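Local coordinates for protein aminotransferase, class III (Thermomicrobium roseum, PDB 6IO1) that probably transfers amino groups as a thermostable, (S)-enantioselective omega-transaminase that uses pyridoxal 5'-phosphate as its cofactor, at residues V43-L54 and P427-L438; R268-Y278 and R374-V382. All blocks are in the same frame, centred on the assembly; numbering follows the deposited sequence.

Contact 1. Residues V43-L54 and P427-L438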
# COMPACT_ATOMS: atom_id res chain seq x y z
N VAL B 43 -23.25 2.06 13.45
CA VAL B 43 -23.43 1.22 12.27
C VAL B 43 -24.15 1.97 11.15
O VAL B 43 -24.50 1.36 10.13
CB VAL B 43 -24.17 -0.08 12.62
CG1 VAL B 43 -23.51 -0.77 13.80
CG2 VAL B 43 -25.64 0.22 12.92
N TRP B 44 -24.38 3.27 11.32
CA TRP B 44 -25.19 4.05 10.41
C TRP B 44 -24.33 4.99 9.58
O TRP B 44 -23.33 5.53 10.08
CB TRP B 44 -26.24 4.87 11.18
CG TRP B 44 -27.11 4.03 12.05
CD1 TRP B 44 -27.05 3.91 13.40
CD2 TRP B 44 -28.18 3.19 11.62
NE1 TRP B 44 -28.02 3.05 13.85
CE2 TRP B 44 -28.73 2.59 12.77
CE3 TRP B 44 -28.73 2.88 10.37
CZ2 TRP B 44 -29.80 1.70 12.71
CZ3 TRP B 44 -29.80 2.00 10.31
CH2 TRP B 44 -30.32 1.42 11.48
N VAL B 45 -24.73 5.19 8.33
CA VAL B 45 -24.12 6.17 7.44
C VAL B 45 -25.23 6.92 6.73
O VAL B 45 -26.37 6.47 6.66
CB VAL B 45 -23.17 5.52 6.40
CG1 VAL B 45 -21.93 4.95 7.09
CG2 VAL B 45 -23.89 4.44 5.62
N TRP B 46 -24.91 8.11 6.25
CA TRP B 46 -25.87 8.94 5.54
C TRP B 46 -25.28 9.36 4.20
O TRP B 46 -24.09 9.68 4.11
CB TRP B 46 -26.26 10.18 6.36
CG TRP B 46 -27.14 9.87 7.53
CD1 TRP B 46 -28.50 9.98 7.58
CD2 TRP B 46 -26.73 9.40 8.82
NE1 TRP B 46 -28.96 9.61 8.83
CE2 TRP B 46 -27.89 9.25 9.60
CE3 TRP B 46 -25.48 9.10 9.38
CZ2 TRP B 46 -27.84 8.81 10.92
CZ3 TRP B 46 -25.44 8.66 10.69
CH2 TRP B 46 -26.61 8.52 11.45
N ASP B 47 -26.12 9.37 3.16
CA ASP B 47 -25.64 9.79 1.85
C ASP B 47 -25.78 11.30 1.69
O ASP B 47 -26.26 12.01 2.58
CB ASP B 47 -26.34 9.01 0.73
CG ASP B 47 -27.82 9.34 0.59
OD1 ASP B 47 -28.32 10.32 1.19
OD2 ASP B 47 -28.50 8.60 -0.16
N ALA B 48 -25.35 11.81 0.53
CA ALA B 48 -25.35 13.25 0.30
C ALA B 48 -26.75 13.85 0.30
O ALA B 48 -26.89 15.05 0.54
CB ALA B 48 -24.66 13.56 -1.03
N GLU B 49 -27.78 13.04 0.05
CA GLU B 49 -29.15 13.53 0.03
C GLU B 49 -29.87 13.36 1.36
O GLU B 49 -31.07 13.65 1.45
CB GLU B 49 -29.93 12.83 -1.09
CG GLU B 49 -29.47 13.23 -2.49
CD GLU B 49 -30.15 12.43 -3.58
OE1 GLU B 49 -31.39 12.40 -3.62
OE2 GLU B 49 -29.42 11.83 -4.41
N GLY B 50 -29.17 12.89 2.40
CA GLY B 50 -29.73 12.75 3.73
C GLY B 50 -30.34 11.41 4.04
O GLY B 50 -30.83 11.21 5.16
N LYS B 51 -30.33 10.48 3.09
CA LYS B 51 -30.86 9.15 3.33
C LYS B 51 -29.93 8.35 4.24
O LYS B 51 -28.70 8.43 4.12
CB LYS B 51 -31.07 8.45 2.00
CG LYS B 51 -31.52 7.02 2.12
CD LYS B 51 -32.11 6.52 0.84
CE LYS B 51 -32.56 5.10 1.00
NZ LYS B 51 -33.32 4.64 -0.19
N ARG B 52 -30.51 7.57 5.15
CA ARG B 52 -29.75 6.78 6.10
C ARG B 52 -29.65 5.33 5.65
O ARG B 52 -30.60 4.77 5.10
CB ARG B 52 -30.37 6.85 7.50
CG ARG B 52 -29.47 6.29 8.60
CD ARG B 52 -30.23 6.11 9.90
NE ARG B 52 -31.27 5.09 9.79
CZ ARG B 52 -32.02 4.68 10.81
NH1 ARG B 52 -31.83 5.19 12.02
NH2 ARG B 52 -32.95 3.75 10.63
N TYR B 53 -28.49 4.72 5.90
CA TYR B 53 -28.21 3.34 5.56
C TYR B 53 -27.53 2.68 6.75
O TYR B 53 -26.82 3.33 7.52
CB TYR B 53 -27.29 3.21 4.34
CG TYR B 53 -27.75 3.94 3.09
CD1 TYR B 53 -27.54 5.30 2.94
CD2 TYR B 53 -28.35 3.25 2.05
CE1 TYR B 53 -27.95 5.96 1.80
CE2 TYR B 53 -28.76 3.90 0.90
CZ TYR B 53 -28.56 5.26 0.79
OH TYR B 53 -28.96 5.91 -0.36
N LEU B 54 -27.74 1.37 6.88
CA LEU B 54 -26.98 0.56 7.81
C LEU B 54 -25.73 0.06 7.11
O LEU B 54 -25.82 -0.56 6.04
CB LEU B 54 -27.82 -0.61 8.33
CG LEU B 54 -27.34 -1.33 9.59
CD1 LEU B 54 -28.51 -1.94 10.34
CD2 LEU B 54 -26.30 -2.40 9.28
N PRO B 427 -20.30 -3.83 11.70
CA PRO B 427 -19.40 -3.40 12.77
C PRO B 427 -19.60 -4.27 14.02
O PRO B 427 -20.73 -4.60 14.33
CB PRO B 427 -19.83 -1.95 13.07
CG PRO B 427 -20.51 -1.50 11.79
CD PRO B 427 -21.20 -2.75 11.27
N LEU B 428 -18.50 -4.60 14.71
CA LEU B 428 -18.55 -5.49 15.86
C LEU B 428 -19.48 -5.01 16.96
O LEU B 428 -19.79 -5.79 17.87
CB LEU B 428 -17.14 -5.69 16.43
CG LEU B 428 -16.00 -6.09 15.49
CD1 LEU B 428 -14.79 -6.54 16.29
CD2 LEU B 428 -16.43 -7.18 14.52
N THR B 429 -19.93 -3.76 16.91
CA THR B 429 -20.79 -3.19 17.93
C THR B 429 -22.28 -3.36 17.64
O THR B 429 -23.10 -2.83 18.40
CB THR B 429 -20.48 -1.70 18.11
OG1 THR B 429 -20.68 -1.01 16.87
CG2 THR B 429 -19.04 -1.51 18.55
N ILE B 430 -22.63 -4.06 16.56
CA ILE B 430 -24.03 -4.11 16.13
C ILE B 430 -24.89 -4.74 17.21
O ILE B 430 -24.56 -5.78 17.79
CB ILE B 430 -24.14 -4.87 14.79
CG1 ILE B 430 -25.56 -4.73 14.22
CG2 ILE B 430 -23.75 -6.33 14.94
CD1 ILE B 430 -25.65 -5.09 12.75
N SER B 431 -25.99 -4.06 17.52
CA SER B 431 -26.95 -4.53 18.51
C SER B 431 -27.99 -5.46 17.89
O SER B 431 -28.04 -5.67 16.67
CB SER B 431 -27.66 -3.35 19.17
OG SER B 431 -28.62 -2.78 18.29
N ARG B 432 -28.91 -5.90 18.75
CA ARG B 432 -30.07 -6.76 18.35
C ARG B 432 -31.03 -5.99 17.43
O ARG B 432 -31.46 -6.59 16.43
CB ARG B 432 -30.80 -7.25 19.60
CG ARG B 432 -31.90 -8.27 19.32
CD ARG B 432 -32.55 -8.79 20.59
NE ARG B 432 -33.56 -9.80 20.31
CZ ARG B 432 -33.32 -11.10 20.25
NH1 ARG B 432 -32.09 -11.56 20.44
NH2 ARG B 432 -34.31 -11.95 20.00
N ALA B 433 -31.33 -4.71 17.72
CA ALA B 433 -32.28 -3.99 16.88
C ALA B 433 -31.67 -3.70 15.52
O ALA B 433 -32.34 -3.86 14.49
CB ALA B 433 -32.72 -2.71 17.58
N GLU B 434 -30.41 -3.30 15.50
CA GLU B 434 -29.73 -3.09 14.23
C GLU B 434 -29.59 -4.39 13.44
O GLU B 434 -29.69 -4.39 12.21
CB GLU B 434 -28.37 -2.44 14.49
CG GLU B 434 -28.52 -1.12 15.26
CD GLU B 434 -27.24 -0.67 15.93
OE1 GLU B 434 -26.34 -1.51 16.14
OE2 GLU B 434 -27.13 0.53 16.26
N CYS B 435 -29.37 -5.51 14.14
CA CYS B 435 -29.35 -6.80 13.46
C CYS B 435 -30.69 -7.09 12.79
O CYS B 435 -30.73 -7.61 11.67
CB CYS B 435 -28.99 -7.92 14.43
SG CYS B 435 -27.23 -8.07 14.80
N ASP B 436 -31.79 -6.78 13.48
CA ASP B 436 -33.11 -6.98 12.88
C ASP B 436 -33.32 -6.09 11.67
O ASP B 436 -33.92 -6.51 10.67
CB ASP B 436 -34.21 -6.70 13.91
CG ASP B 436 -34.31 -7.77 14.96
OD1 ASP B 436 -33.79 -8.89 14.72
OD2 ASP B 436 -34.92 -7.52 16.01
N VAL B 437 -32.84 -4.85 11.75
CA VAL B 437 -32.91 -3.95 10.61
C VAL B 437 -32.19 -4.56 9.42
O VAL B 437 -32.73 -4.65 8.31
CB VAL B 437 -32.34 -2.57 10.97
CG1 VAL B 437 -32.21 -1.70 9.73
CG2 VAL B 437 -33.21 -1.90 12.02
N LEU B 438 -30.96 -5.04 9.66
CA LEU B 438 -30.17 -5.64 8.60
C LEU B 438 -30.86 -6.87 8.02
O LEU B 438 -30.94 -7.04 6.80
CB LEU B 438 -28.78 -6.00 9.13
CG LEU B 438 -27.81 -6.76 8.23
CD1 LEU B 438 -27.56 -5.99 6.96
CD2 LEU B 438 -26.50 -7.02 8.95
O HOH W 1 -24.93 2.05 16.03
O HOH W 2 -28.88 3.16 16.78

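Contact 2. Residues R268-Y278 and R374-V382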
# COMPACT_ATOMS: atom_id res chain seq x y z
N ARG B 268 -13.39 -10.16 14.56
CA ARG B 268 -14.54 -10.38 13.67
C ARG B 268 -15.16 -11.77 13.87
O ARG B 268 -16.38 -11.92 13.78
CB ARG B 268 -14.14 -10.18 12.21
CG ARG B 268 -15.33 -10.26 11.26
CD ARG B 268 -15.16 -9.38 10.03
NE ARG B 268 -15.19 -7.95 10.34
CZ ARG B 268 -16.30 -7.24 10.52
NH1 ARG B 268 -17.49 -7.83 10.44
NH2 ARG B 268 -16.22 -5.95 10.80
N THR B 269 -14.34 -12.79 14.14
CA THR B 269 -14.84 -14.16 14.18
C THR B 269 -15.41 -14.57 15.54
O THR B 269 -15.90 -15.69 15.67
CB THR B 269 -13.73 -15.15 13.79
OG1 THR B 269 -12.72 -15.15 14.81
CG2 THR B 269 -13.12 -14.76 12.46
N GLY B 270 -15.37 -13.69 16.53
CA GLY B 270 -15.79 -14.03 17.88
C GLY B 270 -14.65 -14.19 18.85
O GLY B 270 -14.89 -14.30 20.06
N THR B 271 -13.41 -14.23 18.35
CA THR B 271 -12.21 -14.14 19.15
C THR B 271 -11.37 -13.01 18.58
O THR B 271 -11.65 -12.50 17.49
CB THR B 271 -11.40 -15.45 19.14
OG1 THR B 271 -11.08 -15.80 17.79
CG2 THR B 271 -12.20 -16.58 19.78
N LEU B 272 -10.33 -12.61 19.32
CA LEU B 272 -9.50 -11.50 18.85
C LEU B 272 -8.88 -11.82 17.50
O LEU B 272 -8.85 -10.96 16.61
CB LEU B 272 -8.42 -11.18 19.88
CG LEU B 272 -7.63 -9.91 19.57
CD1 LEU B 272 -8.57 -8.73 19.37
CD2 LEU B 272 -6.62 -9.61 20.66
N PHE B 273 -8.38 -13.04 17.32
CA PHE B 273 -7.82 -13.46 16.05
C PHE B 273 -8.38 -14.82 15.65
O PHE B 273 -8.74 -15.64 16.50
CB PHE B 273 -6.29 -13.52 16.11
CG PHE B 273 -5.65 -12.21 16.48
CD1 PHE B 273 -5.75 -11.12 15.63
CD2 PHE B 273 -4.96 -12.07 17.67
CE1 PHE B 273 -5.17 -9.91 15.97
CE2 PHE B 273 -4.37 -10.87 18.01
CZ PHE B 273 -4.48 -9.79 17.16
N GLY B 274 -8.46 -15.04 14.34
CA GLY B 274 -8.98 -16.30 13.84
C GLY B 274 -8.12 -17.50 14.19
O GLY B 274 -8.63 -18.62 14.28
N MET B 275 -6.81 -17.29 14.37
CA MET B 275 -5.92 -18.39 14.75
C MET B 275 -6.39 -19.04 16.05
O MET B 275 -6.26 -20.26 16.22
CB MET B 275 -4.47 -17.90 14.87
CG MET B 275 -4.21 -16.84 15.94
SD MET B 275 -2.64 -15.97 15.73
CE MET B 275 -1.50 -17.07 16.57
N GLN B 276 -6.92 -18.25 16.98
CA GLN B 276 -7.43 -18.81 18.23
C GLN B 276 -8.65 -19.68 17.98
O GLN B 276 -8.82 -20.72 18.63
CB GLN B 276 -7.76 -17.69 19.22
CG GLN B 276 -8.22 -18.22 20.57
CD GLN B 276 -8.35 -17.13 21.62
OE1 GLN B 276 -7.95 -15.99 21.40
NE2 GLN B 276 -8.90 -17.49 22.77
N GLN B 277 -9.52 -19.28 17.05
CA GLN B 277 -10.71 -20.07 16.75
C GLN B 277 -10.34 -21.47 16.28
O GLN B 277 -10.96 -22.46 16.69
CB GLN B 277 -11.56 -19.37 15.68
CG GLN B 277 -12.24 -18.10 16.13
CD GLN B 277 -13.60 -18.35 16.76
OE1 GLN B 277 -14.08 -19.48 16.80
NE2 GLN B 277 -14.24 -17.29 17.23
N TYR B 278 -9.34 -21.57 15.42
CA TYR B 278 -9.02 -22.82 14.73
C TYR B 278 -7.77 -23.50 15.28
O TYR B 278 -7.29 -24.47 14.68
CB TYR B 278 -8.89 -22.55 13.23
CG TYR B 278 -10.20 -22.10 12.64
CD1 TYR B 278 -11.19 -23.02 12.33
CD2 TYR B 278 -10.47 -20.75 12.42
CE1 TYR B 278 -12.40 -22.62 11.80
CE2 TYR B 278 -11.68 -20.34 11.89
CZ TYR B 278 -12.64 -21.28 11.58
OH TYR B 278 -13.85 -20.89 11.06
N ARG B 374 -24.29 -19.20 5.27
CA ARG B 374 -23.15 -19.62 6.07
C ARG B 374 -22.51 -18.40 6.72
O ARG B 374 -22.66 -17.28 6.24
CB ARG B 374 -22.12 -20.39 5.23
CG ARG B 374 -21.60 -19.64 4.02
CD ARG B 374 -20.66 -20.52 3.21
NE ARG B 374 -20.19 -19.86 1.99
CZ ARG B 374 -20.82 -19.93 0.82
NH1 ARG B 374 -21.93 -20.63 0.70
NH2 ARG B 374 -20.32 -19.30 -0.24
N GLY B 375 -21.82 -18.63 7.83
CA GLY B 375 -21.16 -17.54 8.50
C GLY B 375 -20.28 -18.01 9.64
O GLY B 375 -20.47 -19.09 10.20
N LYS B 376 -19.30 -17.16 9.96
CA LYS B 376 -18.46 -17.31 11.13
C LYS B 376 -18.30 -15.94 11.77
O LYS B 376 -17.85 -15.00 11.11
CB LYS B 376 -17.09 -17.91 10.77
CG LYS B 376 -16.20 -18.13 11.97
CD LYS B 376 -16.80 -19.13 12.94
CE LYS B 376 -15.92 -19.32 14.16
NZ LYS B 376 -16.58 -20.16 15.20
N GLY B 377 -18.68 -15.83 13.04
CA GLY B 377 -18.64 -14.54 13.69
C GLY B 377 -19.53 -13.57 12.95
O GLY B 377 -20.69 -13.87 12.63
N LEU B 378 -18.99 -12.40 12.63
CA LEU B 378 -19.74 -11.38 11.90
C LEU B 378 -19.57 -11.48 10.39
O LEU B 378 -20.06 -10.61 9.67
CB LEU B 378 -19.35 -9.99 12.39
CG LEU B 378 -20.19 -9.51 13.57
CD1 LEU B 378 -19.88 -8.08 13.89
CD2 LEU B 378 -21.68 -9.69 13.28
N MET B 379 -18.88 -12.51 9.90
CA MET B 379 -18.76 -12.74 8.46
C MET B 379 -19.90 -13.65 8.02
O MET B 379 -19.98 -14.80 8.46
CB MET B 379 -17.41 -13.38 8.13
CG MET B 379 -16.21 -12.63 8.69
SD MET B 379 -14.66 -13.52 8.46
CE MET B 379 -14.71 -13.83 6.69
N LEU B 380 -20.79 -13.15 7.16
CA LEU B 380 -21.94 -13.94 6.76
C LEU B 380 -22.18 -13.82 5.26
O LEU B 380 -21.86 -12.80 4.64
CB LEU B 380 -23.21 -13.51 7.52
CG LEU B 380 -23.14 -13.65 9.05
CD1 LEU B 380 -23.03 -12.29 9.71
CD2 LEU B 380 -24.34 -14.42 9.58
N LEU B 381 -22.75 -14.88 4.68
CA LEU B 381 -23.05 -14.91 3.26
C LEU B 381 -24.33 -15.69 3.01
O LEU B 381 -24.55 -16.76 3.60
CB LEU B 381 -21.90 -15.54 2.45
CG LEU B 381 -21.97 -15.38 0.93
CD1 LEU B 381 -20.59 -15.17 0.36
CD2 LEU B 381 -22.63 -16.58 0.27
N VAL B 382 -25.17 -15.14 2.15
CA VAL B 382 -26.36 -15.78 1.60
C VAL B 382 -26.07 -16.07 0.14
O VAL B 382 -25.99 -15.15 -0.68
CB VAL B 382 -27.61 -14.89 1.75
CG1 VAL B 382 -28.82 -15.56 1.12
CG2 VAL B 382 -27.86 -14.55 3.21

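Contact 1. Residues V43-L54 and P427-L438
E434, in the first turn of helix 432-450, reaches across to V43 and W44 at the start of a beta hairpin. E434 CB lies 4.2 Å from L54 CD1, and E434 CG touches both V43 CG2 and the rim of the indole at W44 CZ2. The carboxylate carbon E434 CD rests on V43 CG2 at 3.5 Å. At the tip the two oxygens have different tasks. E434 OE1 accepts a nearly straight bond from S431 N (2.9 Å, 175°), while S431 OG takes a weak bond from E434 N, completing a capping box. OE2 turns to water: one molecule links it to V43 N, another to W44 NE1. A glutamate suits this place because its methylenes serve the apolar contact and its oxygens the cap and the waters.

L54 CG stands anti to the backbone N (chi1 -163°), sending L54 CD1 to within 3.3 Å of E434 O and 3.8 Å of V437 CG1. V437 also meets the indole edge at W44 CH2, and P427 CG packs on V43 CG1. Helix 432-450 turns this face to strands 44-47 and 52-55; C435, pointing away from them, touches L357 of helix 346-361, and L438 packs on I413 and V415 of strand 413-418.

Contact 2. Residues R268-Y278 and R374-V382
R268 O takes the amide of L378 within a type II' beta turn, K376 to M379, which joins strands 370-376 and 379-384 as a tight beta hairpin in a class-III aminotransferase. This bond is of normal length and nearly straight (2.9 Å from L378 N to R268 O, 167°) and runs nearly along the carbonyl direction. G377 lies against the same carbonyl, its CA 3.5 Å from R268 O; a side chain there would collide with R268 O and T269 CA, and phi is positive, so glycine suits the turn.

The tight side continues along R268. Its CG stands anti to the backbone N (chi1 -174°), and R268 CG lies 3.6 Å from M379 CG, the two side chains crossing at about a right angle. Farther out, R268 NH1 comes 3.5 Å from L378 CB, while the guanidinium is held by N64 OD1 and P426 O. A long arginine can pack by its methylenes and still place its charge on these acceptors.

The looser side is more exposed to solvent and rests on K376. Bent at chi2 (62°), the lysine passes Y278, whose OH lies 3.7 Å from K376 CG, and has the length to reach Q277 in the short helical turn 274-278, where K376 NZ donates to Q277 OE1 at 3.0 Å. With alanine in place of this lysine, Q277 OE1 is likely to lose its ammonium partner and a gap to open beside the Y278 hydroxyl. K376 NZ meets that oxygen from above the amide plane rather than on a lone pair.

In the fold
Contact 2 is nested within the chain loop closed by contact 1, and their centres are about 21 Å apart. Both reach the same mixed sheet from different parts of it: the 43-54 hairpin supplies strands 44-47 and 52-55, and the 374-382 segment belongs to strands 370-376 and 379-384. They meet where the turn leading into helix 432-450 lies on contact 2, with L428 CA 3.5 Å from L378 CD1 and L428 CD2 3.8 Å from R268 CA. Contact 2 approaches the cofactor: the side chain of M379 is about 8 Å from the bound 4'-deoxy-4'-aminopyridoxal-5'-phosphate, beyond direct contact.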